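Local coordinates for Box C/D snoRNA protein 1 (PDB 6THL) that is required for box C/D snoRNA accumulation, and so for snoRNA processing, transport to the nucleolus and ribosome biogenesis, at residues Asn30-Asp35 and Ile161-Ile166; Val45-Cys50 and His64-Ile69. One frame throughout, in Å; residues are numbered along the deposited sequence.

Contact 1 (Asn30-Asp35 with Ile161-Ile166) and contact 2 (Val45-Cys50 with His64-Ile69) lie about 10 Å apart, centre to centre, in the BCD1 domain, the part of the longer protein held by this chain. Contact 1 joins the loops leading into strands 33-35 and 165-169; contact 2 pairs two strands of the same mixed sheet. Strand 40-49 links them, antiparallel to 33-35 and 62-70 and parallel to 165-169. Glu46 N lies 2.9 Å from Pro164 O and Glu46 O 2.8 Å from Ile166 N, both probable hydrogen bonds, while its carboxylate reaches Thr165 and Arg26. Along the chain contact 2 is nested inside the loop that contact 1 closes. A second protein chain borders both, meeting Arg31, Val65 and His67.

Contact 1: Asn30-Asp35 and Ile161-Ile166; sequences NRSKWD and IEFPTI
A single amide nitrogen, Asn30 ND2, turns to both the backbone carbonyl and the side-chain carboxylate of Glu162. Asn30 ND2 lies 3.0 Å from Glu162 OE2 in a practically straight bond (179°), with the acceptor in the amide plane and using its anti lone pair. The one to Glu162 O, 2.8 Å from Asn30 ND2, is bent and weak. Amide and carboxylate planes stand 80° apart, and the bend of the Glu162 chain at chi2 (-89°) turns the acid back toward Asn30, while OE1 accepts from the backbone N of Leu20. At its other end the amide closes an Asx turn: Asn30 OD1 takes the backbone N of Ser32 at 2.9 Å and, in the carbonyl plane, Ser32 OG at 2.7 Å. With both ends of the amide engaged, its rotation is fixed just beyond helix 25-29, where the chain heads into strand 33-35. Phe163 lies alongside, its CD2 3.7 Å from Asn30 CG, ring and amide planes inclined to each other. Ser32 OG rests 3.7 Å from Phe163 CB and also bonds the backbone N of Ser44 in strand 40-49. Arg26 of the helix makes a cation-pi contact with the Phe163 ring.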
ATOM      1  N   ASN B  30     -12.941  -8.052   1.402  1.00 48.66           N
ATOM      2  CA  ASN B  30     -14.214  -8.645   1.848  1.00 49.60           C
ATOM      3  C   ASN B  30     -14.124 -10.172   2.015  1.00 50.72           C
ATOM      4  O   ASN B  30     -13.844 -10.882   1.055  1.00 49.75           O
ATOM      5  CB  ASN B  30     -15.342  -8.312   0.845  1.00 47.51           C
ATOM      6  CG  ASN B  30     -16.742  -8.487   1.443  1.00 45.47           C
ATOM      7  OD1 ASN B  30     -16.945  -9.041   2.526  1.00 42.92           O
ATOM      8  ND2 ASN B  30     -17.712  -8.006   0.729  1.00 45.72           N
ATOM      9  N   ARG B  31     -14.358 -10.674   3.226  1.00 54.82           N
ATOM     10  CA  ARG B  31     -14.480 -12.130   3.439  1.00 58.83           C
ATOM     11  C   ARG B  31     -15.878 -12.547   3.970  1.00 53.60           C
ATOM     12  O   ARG B  31     -16.101 -13.712   4.319  1.00 50.79           O
ATOM     13  CB  ARG B  31     -13.329 -12.661   4.337  1.00 56.25           C
ATOM     14  CG  ARG B  31     -11.947 -12.615   3.688  1.00 53.06           C
ATOM     15  CD  ARG B  31     -10.851 -13.412   4.423  1.00 53.21           C
ATOM     16  NE  ARG B  31      -9.515 -12.867   4.121  1.00 52.58           N
ATOM     17  CZ  ARG B  31      -8.377 -13.166   4.759  1.00 54.98           C
ATOM     18  NH1 ARG B  31      -8.334 -14.050   5.755  1.00 56.27           N
ATOM     19  NH2 ARG B  31      -7.249 -12.561   4.406  1.00 56.00           N
ATOM     20  N   SER B  32     -16.806 -11.596   3.993  1.00 49.84           N
ATOM     21  CA  SER B  32     -18.214 -11.859   4.339  1.00 51.46           C
ATOM     22  C   SER B  32     -18.820 -12.985   3.500  1.00 51.45           C
ATOM     23  O   SER B  32     -18.835 -12.926   2.269  1.00 51.35           O
ATOM     24  CB  SER B  32     -19.059 -10.599   4.158  1.00 47.00           C
ATOM     25  OG  SER B  32     -18.421  -9.491   4.771  1.00 48.12           O
ATOM     26  N   LYS B  33     -19.335 -13.993   4.187  1.00 51.95           N
ATOM     27  CA  LYS B  33     -19.753 -15.228   3.559  1.00 59.58           C
ATOM     28  C   LYS B  33     -20.811 -15.896   4.456  1.00 60.68           C
ATOM     29  O   LYS B  33     -20.963 -15.537   5.630  1.00 51.81           O
ATOM     30  CB  LYS B  33     -18.522 -16.136   3.437  1.00 68.86           C
ATOM     31  CG  LYS B  33     -18.690 -17.371   2.559  1.00 78.40           C
ATOM     32  CD  LYS B  33     -17.801 -18.528   3.037  1.00 87.43           C
ATOM     33  CE  LYS B  33     -18.204 -19.865   2.397  1.00 89.16           C
ATOM     34  NZ  LYS B  33     -17.950 -21.050   3.271  1.00 87.73           N
ATOM     35  N   TRP B  34     -21.549 -16.848   3.886  1.00 60.19           N
ATOM     36  CA  TRP B  34     -22.320 -17.811   4.662  1.00 60.73           C
ATOM     37  C   TRP B  34     -21.421 -18.934   5.107  1.00 60.99           C
ATOM     38  O   TRP B  34     -20.781 -19.573   4.284  1.00 64.39           O
ATOM     39  CB  TRP B  34     -23.407 -18.443   3.805  1.00 68.04           C
ATOM     40  CG  TRP B  34     -24.032 -19.589   4.499  1.00 73.84           C
ATOM     41  CD1 TRP B  34     -23.615 -20.887   4.478  1.00 72.28           C
ATOM     42  CD2 TRP B  34     -25.167 -19.539   5.365  1.00 73.66           C
ATOM     43  NE1 TRP B  34     -24.422 -21.648   5.279  1.00 79.94           N
ATOM     44  CE2 TRP B  34     -25.387 -20.847   5.832  1.00 81.01           C
ATOM     45  CE3 TRP B  34     -26.014 -18.514   5.791  1.00 68.96           C
ATOM     46  CZ2 TRP B  34     -26.431 -21.159   6.710  1.00 80.23           C
ATOM     47  CZ3 TRP B  34     -27.044 -18.821   6.653  1.00 70.40           C
ATOM     48  CH2 TRP B  34     -27.246 -20.132   7.108  1.00 77.54           C
ATOM     49  N   ASP B  35     -21.404 -19.232   6.389  1.00 61.55           N
ATOM     50  CA  ASP B  35     -20.434 -20.178   6.892  1.00 70.19           C
ATOM     51  C   ASP B  35     -21.098 -21.506   7.206  1.00 83.25           C
ATOM     52  O   ASP B  35     -21.947 -21.585   8.105  1.00 89.87           O
ATOM     53  CB  ASP B  35     -19.770 -19.610   8.124  1.00 72.93           C
ATOM     54  CG  ASP B  35     -18.680 -20.476   8.620  1.00 74.02           C
ATOM     55  OD1 ASP B  35     -19.013 -21.562   9.138  1.00 77.42           O
ATOM     56  OD2 ASP B  35     -17.505 -20.068   8.486  1.00 79.30           O
ATOM     57  N   ILE B 161     -21.098  -0.837   1.343  1.00 43.22           N
ATOM     58  CA  ILE B 161     -20.200  -1.054   0.229  1.00 43.15           C
ATOM     59  C   ILE B 161     -19.383  -2.276   0.608  1.00 47.13           C
ATOM     60  O   ILE B 161     -18.465  -2.236   1.460  1.00 41.81           O
ATOM     61  CB  ILE B 161     -19.335   0.156  -0.069  1.00 41.75           C
ATOM     62  CG1 ILE B 161     -20.208   1.178  -0.783  1.00 38.45           C
ATOM     63  CG2 ILE B 161     -18.198  -0.256  -0.998  1.00 47.50           C
ATOM     64  CD1 ILE B 161     -19.655   2.565  -0.778  1.00 38.94           C
ATOM     65  N   GLU B 162     -19.803  -3.385   0.013  1.00 48.68           N
ATOM     66  CA  GLU B 162     -19.213  -4.701   0.253  1.00 45.36           C
ATOM     67  C   GLU B 162     -19.524  -5.246   1.656  1.00 45.06           C
ATOM     68  O   GLU B 162     -19.759  -6.454   1.842  1.00 50.90           O
ATOM     69  CB  GLU B 162     -17.686  -4.695  -0.014  1.00 41.42           C
ATOM     70  CG  GLU B 162     -17.281  -4.344  -1.440  1.00 38.12           C
ATOM     71  CD  GLU B 162     -17.189  -5.528  -2.377  1.00 37.00           C
ATOM     72  OE1 GLU B 162     -17.208  -5.297  -3.604  1.00 42.26           O
ATOM     73  OE2 GLU B 162     -17.075  -6.675  -1.914  1.00 33.04           O
ATOM     74  N   PHE B 163     -19.511  -4.372   2.642  1.00 42.86           N
ATOM     75  CA  PHE B 163     -19.492  -4.815   4.019  1.00 44.80           C
ATOM     76  C   PHE B 163     -19.342  -3.572   4.872  1.00 48.71           C
ATOM     77  O   PHE B 163     -18.634  -2.619   4.493  1.00 52.30           O
ATOM     78  CB  PHE B 163     -18.359  -5.860   4.333  1.00 44.22           C
ATOM     79  CG  PHE B 163     -16.928  -5.310   4.281  1.00 41.12           C
ATOM     80  CD1 PHE B 163     -16.280  -4.928   5.415  1.00 40.36           C
ATOM     81  CD2 PHE B 163     -16.241  -5.211   3.083  1.00 41.02           C
ATOM     82  CE1 PHE B 163     -14.985  -4.437   5.365  1.00 42.38           C
ATOM     83  CE2 PHE B 163     -14.951  -4.716   3.023  1.00 40.28           C
ATOM     84  CZ  PHE B 163     -14.317  -4.341   4.168  1.00 40.69           C
ATOM     85  N   PRO B 164     -20.003  -3.579   6.024  1.00 50.79           N
ATOM     86  CA  PRO B 164     -20.034  -2.421   6.898  1.00 51.43           C
ATOM     87  C   PRO B 164     -18.669  -1.812   7.179  1.00 47.72           C
ATOM     88  O   PRO B 164     -17.680  -2.525   7.361  1.00 48.09           O
ATOM     89  CB  PRO B 164     -20.618  -2.984   8.205  1.00 54.97           C
ATOM     90  CG  PRO B 164     -20.462  -4.466   8.101  1.00 55.81           C
ATOM     91  CD  PRO B 164     -20.630  -4.756   6.651  1.00 53.25           C
ATOM     92  N   THR B 165     -18.644  -0.492   7.202  1.00 43.25           N
ATOM     93  CA  THR B 165     -17.549   0.251   7.781  1.00 46.22           C
ATOM     94  C   THR B 165     -18.146   0.866   9.067  1.00 51.78           C
ATOM     95  O   THR B 165     -19.332   1.212   9.079  1.00 61.40           O
ATOM     96  CB  THR B 165     -17.078   1.319   6.780  1.00 43.31           C
ATOM     97  OG1 THR B 165     -16.731   0.683   5.530  1.00 44.16           O
ATOM     98  CG2 THR B 165     -15.919   2.113   7.323  1.00 41.29           C
ATOM     99  N   ILE B 166     -17.372   0.961  10.148  1.00 50.72           N
ATOM    100  CA  ILE B 166     -17.929   1.336  11.437  1.00 49.54           C
ATOM    101  C   ILE B 166     -16.982   2.224  12.193  1.00 47.39           C
ATOM    102  O   ILE B 166     -15.941   1.762  12.657  1.00 48.98           O
ATOM    103  CB  ILE B 166     -18.212   0.130  12.363  1.00 59.52           C
ATOM    104  CG1 ILE B 166     -19.030  -0.973  11.678  1.00 57.97           C
ATOM    105  CG2 ILE B 166     -18.923   0.610  13.629  1.00 62.58           C
ATOM    106  CD1 ILE B 166     -20.475  -0.622  11.437  1.00 59.59           C
TER

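Contact 2: Val45-Cys50 and His64-Ile69; sequences VEWILC and HVSHRI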
ATOM      1  N   VAL B  45     -16.123  -6.627   9.014  1.00 49.29           N
ATOM      2  CA  VAL B  45     -16.413  -5.218   9.155  1.00 52.84           C
ATOM      3  C   VAL B  45     -15.095  -4.425   9.096  1.00 56.24           C
ATOM      4  O   VAL B  45     -14.035  -4.926   9.477  1.00 52.55           O
ATOM      5  CB  VAL B  45     -17.260  -4.878  10.428  1.00 51.06           C
ATOM      6  CG1 VAL B  45     -18.422  -5.843  10.610  1.00 50.92           C
ATOM      7  CG2 VAL B  45     -16.416  -4.845  11.679  1.00 51.15           C
ATOM      8  N   GLU B  46     -15.176  -3.186   8.608  1.00 56.78           N
ATOM      9  CA  GLU B  46     -14.041  -2.260   8.664  1.00 54.56           C
ATOM     10  C   GLU B  46     -14.133  -1.300   9.881  1.00 52.15           C
ATOM     11  O   GLU B  46     -14.939  -0.367   9.927  1.00 52.09           O
ATOM     12  CB  GLU B  46     -13.927  -1.471   7.351  1.00 49.62           C
ATOM     13  CG  GLU B  46     -12.806  -0.452   7.402  1.00 42.80           C
ATOM     14  CD  GLU B  46     -12.757   0.414   6.188  1.00 42.20           C
ATOM     15  OE1 GLU B  46     -11.695   1.034   6.009  1.00 41.78           O
ATOM     16  OE2 GLU B  46     -13.753   0.470   5.423  1.00 40.14           O
ATOM     17  N   TRP B  47     -13.301  -1.546  10.874  1.00 49.71           N
ATOM     18  CA  TRP B  47     -13.280  -0.701  12.046  1.00 49.83           C
ATOM     19  C   TRP B  47     -12.448   0.515  11.718  1.00 50.62           C
ATOM     20  O   TRP B  47     -11.361   0.391  11.195  1.00 48.43           O
ATOM     21  CB  TRP B  47     -12.683  -1.444  13.246  1.00 49.45           C
ATOM     22  CG  TRP B  47     -13.525  -2.556  13.696  1.00 51.14           C
ATOM     23  CD1 TRP B  47     -13.365  -3.865  13.412  1.00 51.79           C
ATOM     24  CD2 TRP B  47     -14.698  -2.454  14.499  1.00 55.31           C
ATOM     25  NE1 TRP B  47     -14.370  -4.601  14.000  1.00 51.55           N
ATOM     26  CE2 TRP B  47     -15.199  -3.748  14.670  1.00 51.51           C
ATOM     27  CE3 TRP B  47     -15.373  -1.382  15.096  1.00 63.57           C
ATOM     28  CZ2 TRP B  47     -16.333  -4.010  15.418  1.00 59.18           C
ATOM     29  CZ3 TRP B  47     -16.522  -1.644  15.835  1.00 64.11           C
ATOM     30  CH2 TRP B  47     -16.984  -2.944  15.992  1.00 62.80           C
ATOM     31  N   ILE B  48     -12.979   1.694  11.996  1.00 54.52           N
ATOM     32  CA  ILE B  48     -12.204   2.923  11.924  1.00 52.40           C
ATOM     33  C   ILE B  48     -12.342   3.638  13.260  1.00 56.12           C
ATOM     34  O   ILE B  48     -13.420   4.126  13.603  1.00 56.27           O
ATOM     35  CB  ILE B  48     -12.701   3.840  10.801  1.00 49.50           C
ATOM     36  CG1 ILE B  48     -12.406   3.218   9.430  1.00 48.13           C
ATOM     37  CG2 ILE B  48     -12.029   5.191  10.906  1.00 47.45           C
ATOM     38  CD1 ILE B  48     -13.225   3.791   8.309  1.00 45.93           C
ATOM     39  N   LEU B  49     -11.241   3.680  14.007  1.00 58.89           N
ATOM     40  CA  LEU B  49     -11.180   4.307  15.322  1.00 52.86           C
ATOM     41  C   LEU B  49     -10.722   5.734  15.174  1.00 53.18           C
ATOM     42  O   LEU B  49      -9.640   5.980  14.623  1.00 49.13           O
ATOM     43  CB  LEU B  49     -10.182   3.552  16.208  1.00 49.45           C
ATOM     44  CG  LEU B  49     -10.468   2.052  16.341  1.00 46.24           C
ATOM     45  CD1 LEU B  49      -9.659   1.485  17.489  1.00 49.16           C
ATOM     46  CD2 LEU B  49     -11.930   1.723  16.558  1.00 41.93           C
ATOM     47  N   CYS B  50     -11.551   6.666  15.649  1.00 56.19           N
ATOM     48  CA  CYS B  50     -11.204   8.088  15.663  1.00 55.03           C
ATOM     49  C   CYS B  50     -10.808   8.501  17.076  1.00 57.70           C
ATOM     50  O   CYS B  50     -11.636   8.508  18.010  1.00 66.44           O
ATOM     51  CB  CYS B  50     -12.346   8.951  15.156  1.00 52.65           C
ATOM     52  SG  CYS B  50     -13.291   8.241  13.790  1.00 56.82           S
ATOM     53  N   HIS B  64      -8.931  -1.058  11.086  1.00 51.87           N
ATOM     54  CA  HIS B  64      -8.664  -2.462  11.080  1.00 53.14           C
ATOM     55  C   HIS B  64      -9.875  -3.215  10.597  1.00 51.10           C
ATOM     56  O   HIS B  64     -10.974  -2.895  10.981  1.00 52.90           O
ATOM     57  CB  HIS B  64      -8.210  -2.972  12.437  1.00 53.46           C
ATOM     58  CG  HIS B  64      -7.893  -4.427  12.429  1.00 55.29           C
ATOM     59  ND1 HIS B  64      -6.604  -4.899  12.414  1.00 60.82           N
ATOM     60  CD2 HIS B  64      -8.694  -5.512  12.349  1.00 56.24           C
ATOM     61  CE1 HIS B  64      -6.625  -6.218  12.372  1.00 63.53           C
ATOM     62  NE2 HIS B  64      -7.882  -6.615  12.322  1.00 58.88           N
ATOM     63  N   VAL B  65      -9.634  -4.227   9.768  1.00 51.21           N
ATOM     64  CA  VAL B  65     -10.677  -5.042   9.180  1.00 52.76           C
ATOM     65  C   VAL B  65     -10.717  -6.407   9.840  1.00 52.36           C
ATOM     66  O   VAL B  65      -9.732  -7.126   9.789  1.00 61.95           O
ATOM     67  CB  VAL B  65     -10.402  -5.215   7.690  1.00 53.03           C
ATOM     68  CG1 VAL B  65     -11.461  -6.074   7.021  1.00 52.00           C
ATOM     69  CG2 VAL B  65     -10.361  -3.842   7.061  1.00 54.44           C
ATOM     70  N   SER B  66     -11.843  -6.739  10.475  1.00 52.31           N
ATOM     71  CA  SER B  66     -12.025  -8.020  11.140  1.00 52.33           C
ATOM     72  C   SER B  66     -12.833  -8.861  10.231  1.00 54.27           C
ATOM     73  O   SER B  66     -13.565  -8.345   9.423  1.00 59.35           O
ATOM     74  CB  SER B  66     -12.747  -7.864  12.456  1.00 54.27           C
ATOM     75  OG  SER B  66     -11.907  -7.225  13.406  1.00 56.34           O
ATOM     76  N   HIS B  67     -12.676 -10.164  10.344  1.00 57.55           N
ATOM     77  CA  HIS B  67     -13.354 -11.085   9.468  1.00 57.76           C
ATOM     78  C   HIS B  67     -14.183 -12.065  10.285  1.00 57.46           C
ATOM     79  O   HIS B  67     -13.967 -12.221  11.474  1.00 56.96           O
ATOM     80  CB  HIS B  67     -12.319 -11.884   8.686  1.00 59.68           C
ATOM     81  CG  HIS B  67     -11.566 -11.100   7.660  1.00 54.22           C
ATOM     82  ND1 HIS B  67     -12.163 -10.578   6.535  1.00 57.58           N
ATOM     83  CD2 HIS B  67     -10.248 -10.836   7.541  1.00 54.00           C
ATOM     84  CE1 HIS B  67     -11.255  -9.986   5.786  1.00 54.58           C
ATOM     85  NE2 HIS B  67     -10.083 -10.126   6.379  1.00 56.81           N
ATOM     86  N   ARG B  68     -15.103 -12.766   9.633  1.00 64.36           N
ATOM     87  CA  ARG B  68     -15.846 -13.864  10.275  1.00 65.18           C
ATOM     88  C   ARG B  68     -16.460 -13.444  11.604  1.00 63.68           C
ATOM     89  O   ARG B  68     -16.337 -14.128  12.603  1.00 61.52           O
ATOM     90  CB  ARG B  68     -14.960 -15.109  10.436  1.00 67.58           C
ATOM     91  CG  ARG B  68     -15.187 -16.142   9.341  1.00 77.65           C
ATOM     92  CD  ARG B  68     -14.140 -17.245   9.365  1.00 88.12           C
ATOM     93  NE  ARG B  68     -14.244 -18.156   8.206  1.00 97.99           N
ATOM     94  CZ  ARG B  68     -13.214 -18.801   7.628  1.00 97.21           C
ATOM     95  NH1 ARG B  68     -11.964 -18.650   8.079  1.00 96.88           N
ATOM     96  NH2 ARG B  68     -13.425 -19.603   6.578  1.00 85.86           N
ATOM     97  N   ILE B  69     -17.105 -12.286  11.608  1.00 63.22           N
ATOM     98  CA  ILE B  69     -17.885 -11.870  12.743  1.00 60.82           C
ATOM     99  C   ILE B  69     -19.258 -12.445  12.565  1.00 63.35           C
ATOM    100  O   ILE B  69     -19.833 -12.326  11.489  1.00 67.29           O
ATOM    101  CB  ILE B  69     -18.017 -10.364  12.788  1.00 61.34           C
ATOM    102  CG1 ILE B  69     -16.661  -9.743  13.087  1.00 66.02           C
ATOM    103  CG2 ILE B  69     -19.038  -9.967  13.835  1.00 63.29           C
ATOM    104  CD1 ILE B  69     -16.564  -8.288  12.651  1.00 69.55           C
TER
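Trp47 leans over its partner strand, and its atoms can be followed outward. Trp47 CB lies 3.2 Å from His64 O, the same carbonyl that accepts the Trp47 backbone N at 2.7 Å. With CG beside its own backbone N (chi1 -67°), the indole is carried back along its own strand toward Val45, and so past His64 to Ser66 on the partner: CD1 still passes His64 O, now at the ring edge, and Trp47 NE1 comes 3.6 Å from Ser66 OG. Ser66 CB meets this edge in the ring plane. The serine hydroxyl itself bonds the backbone O of Met79. Val45 CG2 sits 3.0 Å above the indole plane, offset toward the rim, and also touches Ile69 CD1 at 3.6 Å; Val45 and Ile69 cross at about a right angle.

Beneath them the two consecutive strands pair as a beta-hairpin with a long connection. Trp47 with His64 and Val45 with Ser66 are hydrogen-bonded pairs; in the latter, the bond from Val45 N to Ser66 O is weak. Glu46 and Val65 form the non-hydrogen-bonded pair between them, their side chains on the reverse face, where Arg26 makes a salt bridge with Glu46. On the Trp47 face, helix 81-90 packs against Leu49 and His64, and Leu75 touches the Trp47 side chain. Strand 165-169 borders strand 40-49 on the side away from 62-70, through backbone bonds from Ile48 to Ile166 and Val168.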